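Local coordinates for 70 kDa protein (Xanthomonas sp., PDB 4B2N), which acts as a processive rubber oxygenase, carrying two covalently bound c-type hemes and using dioxygen to cleave the rubber polymer, at residues A[308-311]-A[312-315]; A[340-343]-A[344-347]. One frame throughout, in Å; residues are numbered along the deposited sequence.

Interaction 1: residues A[308-311]-A[312-315]. With HEC (heme c), chain C.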
ATOM      1  N   SER A 308     -12.959  -4.838  -1.051  1.00 14.33           N
ATOM      2  CA  SER A 308     -12.111  -5.039  -2.217  1.00 14.56           C
ATOM      3  C   SER A 308     -12.831  -4.943  -3.571  1.00 14.66           C
ATOM      4  O   SER A 308     -12.181  -4.983  -4.594  1.00 16.14           O
ATOM      5  CB  SER A 308     -11.370  -6.380  -2.149  1.00 15.12           C
ATOM      6  OG  SER A 308     -10.458  -6.304  -1.059  1.00 15.62           O
ATOM      7  N   ASP A 309     -14.159  -4.899  -3.566  1.00 15.78           N
ATOM      8  CA  ASP A 309     -14.907  -4.650  -4.827  1.00 15.34           C
ATOM      9  C   ASP A 309     -14.694  -3.201  -5.347  1.00 15.03           C
ATOM     10  O   ASP A 309     -14.934  -2.889  -6.537  1.00 14.30           O
ATOM     11  CB  ASP A 309     -16.406  -4.905  -4.634  1.00 14.72           C
ATOM     12  CG  ASP A 309     -17.108  -5.205  -5.974  1.00 15.27           C
ATOM     13  OD1 ASP A 309     -16.590  -6.021  -6.790  1.00 14.88           O
ATOM     14  OD2 ASP A 309     -18.190  -4.638  -6.227  1.00 15.25           O
ATOM     15  N   ASN A 310     -14.265  -2.331  -4.451  1.00 14.47           N
ATOM     16  CA  ASN A 310     -14.217  -0.918  -4.730  1.00 14.74           C
ATOM     17  C   ASN A 310     -12.902  -0.572  -5.362  1.00 14.70           C
ATOM     18  O   ASN A 310     -11.914  -1.199  -5.079  1.00 15.09           O
ATOM     19  CB  ASN A 310     -14.493  -0.065  -3.472  1.00 14.49           C
ATOM     20  CG  ASN A 310     -13.287   0.746  -3.050  1.00 13.71           C
ATOM     21  OD1 ASN A 310     -13.145   1.856  -3.434  1.00 13.59           O
ATOM     22  ND2 ASN A 310     -12.425   0.156  -2.215  1.00 14.97           N
ATOM     23  N   VAL A 311     -12.907   0.390  -6.282  1.00 13.07           N
ATOM     24  CA  VAL A 311     -11.643   0.847  -6.832  1.00 15.45           C
ATOM     25  C   VAL A 311     -11.445   2.330  -6.615  1.00 15.61           C
ATOM     26  O   VAL A 311     -10.399   2.870  -7.016  1.00 16.44           O
ATOM     27  CB  VAL A 311     -11.520   0.541  -8.351  1.00 15.96           C
ATOM     28  CG1 VAL A 311     -11.678  -0.955  -8.558  1.00 15.89           C
ATOM     29  CG2 VAL A 311     -12.562   1.369  -9.139  1.00 14.80           C
ATOM     30  N   HIS A 312     -12.397   2.986  -5.931  1.00 16.04           N
ATOM     31  CA  HIS A 312     -12.268   4.464  -5.660  1.00 15.20           C
ATOM     32  C   HIS A 312     -11.127   4.708  -4.759  1.00 15.87           C
ATOM     33  O   HIS A 312     -10.324   5.649  -4.953  1.00 16.43           O
ATOM     34  CB  HIS A 312     -13.569   5.024  -5.081  1.00 15.66           C
ATOM     35  CG  HIS A 312     -14.628   5.164  -6.104  1.00 15.22           C
ATOM     36  ND1 HIS A 312     -15.713   5.920  -5.925  1.00 15.36           N
ATOM     37  CD2 HIS A 312     -14.736   4.602  -7.389  1.00 15.25           C
ATOM     38  CE1 HIS A 312     -16.520   5.846  -7.033  1.00 15.65           C
ATOM     39  NE2 HIS A 312     -15.907   5.072  -7.942  1.00 15.31           N
ATOM     40  N   SER A 313     -10.962   3.830  -3.761  1.00 15.48           N
ATOM     41  CA  SER A 313      -9.728   3.927  -2.954  1.00 16.83           C
ATOM     42  C   SER A 313      -8.453   3.794  -3.833  1.00 17.99           C
ATOM     43  O   SER A 313      -7.449   4.551  -3.653  1.00 18.74           O
ATOM     44  CB  SER A 313      -9.734   2.877  -1.856  1.00 17.91           C
ATOM     45  OG  SER A 313      -9.875   1.584  -2.440  1.00 18.35           O
ATOM     46  N   GLU A 314      -8.480   2.889  -4.820  1.00 16.53           N
ATOM     47  CA  GLU A 314      -7.282   2.650  -5.639  1.00 15.65           C
ATOM     48  C   GLU A 314      -7.034   3.886  -6.477  1.00 15.63           C
ATOM     49  O   GLU A 314      -5.896   4.195  -6.879  1.00 15.78           O
ATOM     50  CB  GLU A 314      -7.537   1.444  -6.570  1.00 13.97           C
ATOM     51  CG  GLU A 314      -7.758   0.150  -5.782  1.00 15.15           C
ATOM     52  CD  GLU A 314      -7.780  -1.101  -6.648  1.00 17.01           C
ATOM     53  OE1 GLU A 314      -7.546  -0.985  -7.898  1.00 19.65           O
ATOM     54  OE2 GLU A 314      -8.082  -2.184  -6.055  1.00 17.27           O
ATOM     55  N   MET A 315      -8.126   4.605  -6.725  1.00 15.43           N
ATOM     56  CA  MET A 315      -8.061   5.843  -7.518  1.00 15.17           C
ATOM     57  C   MET A 315      -7.518   7.093  -6.868  1.00 16.16           C
ATOM     58  O   MET A 315      -7.199   8.056  -7.591  1.00 16.14           O
ATOM     59  CB  MET A 315      -9.438   6.160  -8.097  1.00 14.13           C
ATOM     60  CG  MET A 315      -9.877   5.275  -9.258  1.00 14.84           C
ATOM     61  SD  MET A 315     -11.677   5.395  -9.524  1.00 14.59           S
ATOM     62  CE  MET A 315     -11.730   6.949 -10.346  1.00 12.57           C
TER
HETATM   63 FE   HEC C 700      -1.202   2.356  -2.944  1.00 12.72          FE
HETATM   64  CHA HEC C 700      -2.860   0.699  -0.359  1.00 12.17           C
HETATM   65  CHB HEC C 700      -3.302   0.801  -5.297  1.00 12.20           C
HETATM   66  CHC HEC C 700      -0.094   4.488  -5.520  1.00 12.80           C
HETATM   67  CHD HEC C 700       1.206   3.399  -0.838  1.00 12.71           C
HETATM   68  NA  HEC C 700      -2.707   1.122  -2.883  1.00 12.51           N
HETATM   69  C1A HEC C 700      -3.167   0.392  -1.746  1.00 12.76           C
HETATM   70  C2A HEC C 700      -4.083  -0.687  -2.085  1.00 12.89           C
HETATM   71  C3A HEC C 700      -4.246  -0.684  -3.501  1.00 12.45           C
HETATM   72  C4A HEC C 700      -3.376   0.409  -3.952  1.00 12.89           C
HETATM   73  CMA HEC C 700      -5.057  -1.655  -4.336  1.00 13.07           C
HETATM   74  CAA HEC C 700      -4.793  -1.694  -1.144  1.00 12.98           C
HETATM   75  CBA HEC C 700      -3.754  -2.767  -0.811  1.00 12.66           C
HETATM   76  CGA HEC C 700      -4.241  -3.736   0.251  1.00 13.12           C
HETATM   77  O1A HEC C 700      -4.822  -3.335   1.318  1.00 13.21           O
HETATM   78  O2A HEC C 700      -3.945  -4.912   0.019  1.00 14.42           O
HETATM   79  NB  HEC C 700      -1.697   2.638  -4.909  1.00 12.51           N
HETATM   80  C1B HEC C 700      -2.462   1.894  -5.715  1.00 12.98           C
HETATM   81  C2B HEC C 700      -2.541   2.327  -7.103  1.00 12.39           C
HETATM   82  C3B HEC C 700      -1.629   3.404  -7.163  1.00 11.59           C
HETATM   83  C4B HEC C 700      -1.110   3.480  -5.802  1.00 13.61           C
HETATM   84  CMB HEC C 700      -3.421   1.672  -8.089  1.00 12.86           C
HETATM   85  CAB HEC C 700      -1.295   4.324  -8.307  1.00 12.22           C
HETATM   86  CBB HEC C 700      -2.380   5.113  -8.775  1.00 11.05           C
HETATM   87  NC  HEC C 700       0.247   3.676  -3.235  1.00 12.69           N
HETATM   88  C1C HEC C 700       0.622   4.516  -4.268  1.00 13.19           C
HETATM   89  C2C HEC C 700       1.845   5.306  -3.978  1.00 13.55           C
HETATM   90  C3C HEC C 700       2.178   4.978  -2.575  1.00 13.07           C
HETATM   91  C4C HEC C 700       1.179   3.996  -2.162  1.00 12.64           C
HETATM   92  CMC HEC C 700       2.473   6.289  -4.961  1.00 13.55           C
HETATM   93  CAC HEC C 700       3.286   5.513  -1.720  1.00 14.24           C
HETATM   94  CBC HEC C 700       3.568   6.881  -1.802  1.00 14.03           C
HETATM   95  ND  HEC C 700      -0.915   2.099  -0.944  1.00 12.62           N
HETATM   96  C1D HEC C 700       0.117   2.605  -0.271  1.00 12.80           C
HETATM   97  C2D HEC C 700       0.120   2.267   1.115  1.00 12.27           C
HETATM   98  C3D HEC C 700      -1.073   1.493   1.250  1.00 12.76           C
HETATM   99  C4D HEC C 700      -1.657   1.466  -0.086  1.00 12.34           C
HETATM  100  CMD HEC C 700       1.077   2.593   2.205  1.00 12.63           C
HETATM  101  CAD HEC C 700      -1.603   0.996   2.549  1.00 13.05           C
HETATM  102  CBD HEC C 700      -2.274   2.325   3.074  1.00 13.50           C
HETATM  103  CGD HEC C 700      -2.797   2.105   4.474  1.00 15.14           C
HETATM  104  O1D HEC C 700      -2.172   2.554   5.468  1.00 15.60           O
HETATM  105  O2D HEC C 700      -3.833   1.366   4.573  1.00 14.68           O

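Interaction 2: residues A[340-343]-A[344-347]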
ATOM      1  N   ASN A 340      -7.304  -2.848 -11.157  1.00 12.71           N
ATOM      2  CA  ASN A 340      -7.762  -3.746 -10.115  1.00 14.63           C
ATOM      3  C   ASN A 340      -7.776  -5.213 -10.578  1.00 13.87           C
ATOM      4  O   ASN A 340      -7.352  -6.103  -9.858  1.00 14.80           O
ATOM      5  CB  ASN A 340      -9.146  -3.343  -9.610  1.00 14.01           C
ATOM      6  CG  ASN A 340      -9.629  -4.258  -8.545  1.00 16.73           C
ATOM      7  OD1 ASN A 340     -10.613  -5.002  -8.757  1.00 18.02           O
ATOM      8  ND2 ASN A 340      -8.908  -4.294  -7.430  1.00 13.05           N
ATOM      9  N   ASN A 341      -8.335  -5.447 -11.753  1.00 13.62           N
ATOM     10  CA  ASN A 341      -8.229  -6.759 -12.355  1.00 14.32           C
ATOM     11  C   ASN A 341      -6.804  -7.243 -12.623  1.00 13.78           C
ATOM     12  O   ASN A 341      -6.549  -8.378 -12.428  1.00 13.87           O
ATOM     13  CB  ASN A 341      -9.043  -6.844 -13.613  1.00 14.68           C
ATOM     14  CG  ASN A 341     -10.523  -6.862 -13.321  1.00 15.59           C
ATOM     15  OD1 ASN A 341     -10.961  -7.337 -12.236  1.00 14.65           O
ATOM     16  ND2 ASN A 341     -11.299  -6.291 -14.222  1.00 12.85           N
ATOM     17  N   PHE A 342      -5.886  -6.393 -13.094  1.00 12.64           N
ATOM     18  CA  PHE A 342      -4.514  -6.833 -13.153  1.00 12.17           C
ATOM     19  C   PHE A 342      -4.059  -7.256 -11.722  1.00 13.72           C
ATOM     20  O   PHE A 342      -3.473  -8.325 -11.542  1.00 12.19           O
ATOM     21  CB  PHE A 342      -3.602  -5.705 -13.708  1.00 13.20           C
ATOM     22  CG  PHE A 342      -2.147  -6.076 -13.699  1.00 14.68           C
ATOM     23  CD1 PHE A 342      -1.721  -7.265 -14.322  1.00 14.22           C
ATOM     24  CD2 PHE A 342      -1.221  -5.232 -13.101  1.00 15.16           C
ATOM     25  CE1 PHE A 342      -0.357  -7.588 -14.297  1.00 16.34           C
ATOM     26  CE2 PHE A 342       0.139  -5.512 -13.114  1.00 14.79           C
ATOM     27  CZ  PHE A 342       0.549  -6.722 -13.689  1.00 14.62           C
ATOM     28  N   LEU A 343      -4.290  -6.408 -10.716  1.00 12.78           N
ATOM     29  CA  LEU A 343      -3.837  -6.764  -9.318  1.00 13.47           C
ATOM     30  C   LEU A 343      -4.404  -8.100  -8.866  1.00 13.73           C
ATOM     31  O   LEU A 343      -3.703  -8.928  -8.254  1.00 14.92           O
ATOM     32  CB  LEU A 343      -4.276  -5.653  -8.319  1.00 12.41           C
ATOM     33  CG  LEU A 343      -3.822  -4.233  -8.739  1.00 12.22           C
ATOM     34  CD1 LEU A 343      -4.110  -3.224  -7.629  1.00 13.20           C
ATOM     35  CD2 LEU A 343      -2.300  -4.285  -8.925  1.00 11.44           C
ATOM     36  N   ILE A 344      -5.676  -8.346  -9.171  1.00 14.44           N
ATOM     37  CA  ILE A 344      -6.300  -9.653  -8.747  1.00 14.90           C
ATOM     38  C   ILE A 344      -5.693 -10.785  -9.594  1.00 15.71           C
ATOM     39  O   ILE A 344      -5.748 -11.931  -9.194  1.00 16.27           O
ATOM     40  CB  ILE A 344      -7.806  -9.652  -9.064  1.00 17.70           C
ATOM     41  CG1 ILE A 344      -8.569  -8.698  -8.168  1.00 20.71           C
ATOM     42  CG2 ILE A 344      -8.424 -11.020  -8.897  1.00 20.51           C
ATOM     43  CD1 ILE A 344      -9.958  -8.530  -8.828  1.00 22.30           C
ATOM     44  N   SER A 345      -5.084 -10.479 -10.742  1.00 14.77           N
ATOM     45  CA  SER A 345      -4.569 -11.578 -11.613  1.00 15.03           C
ATOM     46  C   SER A 345      -3.210 -12.014 -11.123  1.00 15.51           C
ATOM     47  O   SER A 345      -2.687 -12.998 -11.623  1.00 14.75           O
ATOM     48  CB  SER A 345      -4.459 -11.102 -13.088  1.00 15.77           C
ATOM     49  OG  SER A 345      -3.324 -10.254 -13.220  1.00 17.21           O
ATOM     50  N   LEU A 346      -2.634 -11.285 -10.155  1.00 14.25           N
ATOM     51  CA  LEU A 346      -1.228 -11.471  -9.755  1.00 15.15           C
ATOM     52  C   LEU A 346      -1.095 -12.672  -8.823  1.00 15.33           C
ATOM     53  O   LEU A 346      -2.019 -12.936  -8.027  1.00 16.41           O
ATOM     54  CB  LEU A 346      -0.686 -10.213  -9.012  1.00 14.05           C
ATOM     55  CG  LEU A 346      -0.515  -8.987  -9.876  1.00 13.75           C
ATOM     56  CD1 LEU A 346       0.006  -7.872  -8.985  1.00 14.27           C
ATOM     57  CD2 LEU A 346       0.417  -9.325 -11.024  1.00 12.50           C
ATOM     58  N   SER A 347       0.031 -13.388  -8.939  1.00 15.90           N
ATOM     59  CA  SER A 347       0.491 -14.311  -7.895  1.00 17.19           C
ATOM     60  C   SER A 347       1.880 -13.895  -7.407  1.00 15.66           C
ATOM     61  O   SER A 347       2.714 -13.443  -8.170  1.00 15.44           O
ATOM     62  CB  SER A 347       0.519 -15.787  -8.419  1.00 17.64           C
ATOM     63  OG  SER A 347      -0.766 -16.082  -9.013  1.00 19.26           O
TER
HETATM   64  O   HOH W   1      -3.504 -11.012  -6.336  1.00 11.36           O

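Interaction 1: residues A[308-311]-A[312-315]
The flat carboxamide of N310 meets S313 with both of its polar ends, and this is a clear case of a side chain standing in for backbone partners at the beginning of a helix. At the OD1 edge, S313 N donates at 3.0 Å to N310 OD1 in the carbonyl plane, on a lone pair, along a nearly straight line (171° at the hydrogen). H312 N adds a weak, strongly bent bond to the same N310 OD1 at 2.8 Å. At the other end N310 ND2 reaches S313 OG at 2.9 Å, somewhat tilted from the amide plane, while S307 O gives ND2 a further acceptor. A chi1 of 114°, well off a staggered value, swings the N310 amide forward onto these partners.

The H312 ring has the carbonyl carbon of V311 at its edge, close to its plane, and stacks with W449 and Y452. Its two nitrogens are bonded to E333 and to the backbone carbonyl of W449, two acceptors that would probably favour the protonated ring. The carboxylate of E314 approaches the heme, OE2 lying 3.5 Å from the CMA methyl and also taking a weak bond from N340 ND2.

One turn on, M315 N donates to V311 O at 2.9 Å, and V311 CG2 packs on M315 SD at 4.1 Å. The amides two and three residues ahead donate to the asparagine's side-chain oxygen, the nearer one weakly: an Asx turn with an added i+3 bond, at the N-terminal start of helix 312-319, which brings E314 into the heme pocket.

Interaction 2: residues A[340-343]-A[344-347]
F342 O is the focus of the first shell, where S345 grips it twice. S345 OG donates at 2.6 Å to F342 O, in the carbonyl plane and on a lone pair; S345 N binds the same oxygen at 2.8 Å from well above that plane, 64° out of it. The hydroxyl can bend back over the preceding turn because OG lies between the backbone N and the carbonyl carbon of its own residue (chi1 75°).

Beside this pair, L346 CD2 makes an off-centre CH-pi contact with the F342 ring, 4.2 Å from its centroid, and comes within 3.7 Å of F342 CZ. The CD1 methyl of I344 lies against the side-chain oxygens of N340 and N341, 3.6 Å from N340 OD1.

The backbone explains the placement. I344 N still makes the regular helical bond to N340 O, whereas S345 N keeps only a weak one to N341 O, and L346 N turns to L343 O at 3.2 Å. The bonding thus shifts from four-residue to three-residue steps, a tightening of the last turn in the 3-10 sense. A water within hydrogen-bonding distance of both L343 O (2.8 Å) and L346 O links the two carbonyls.

Further out, N341 is held by R84 and S94, and W209 meets the F342 ring edge-to-face. The C-terminal end of helix 333-345 packs through N341, F342 and S345 against helix 88-104, with L343 touching the heme.

How the interactions relate
Going along the chain from the N terminus, interaction 1 comes first, where the loop after strand 306-307 enters helix 312-319; interaction 2 follows at the exit from helix 333-345. Each lies within one continuous run of residues, so neither closes a long loop, and the two neither nest nor cross. Space brings them together: E314 OE2 lies 2.7 Å from N340 ND2 in a weak hydrogen bond, and V311 CG1 packs 3.6 Å from N340 CB. The start of one helix is thereby tied to the last turns of another. Both reach the same heme, through E314 and L343, and each of these residues lies near R294, which also binds it.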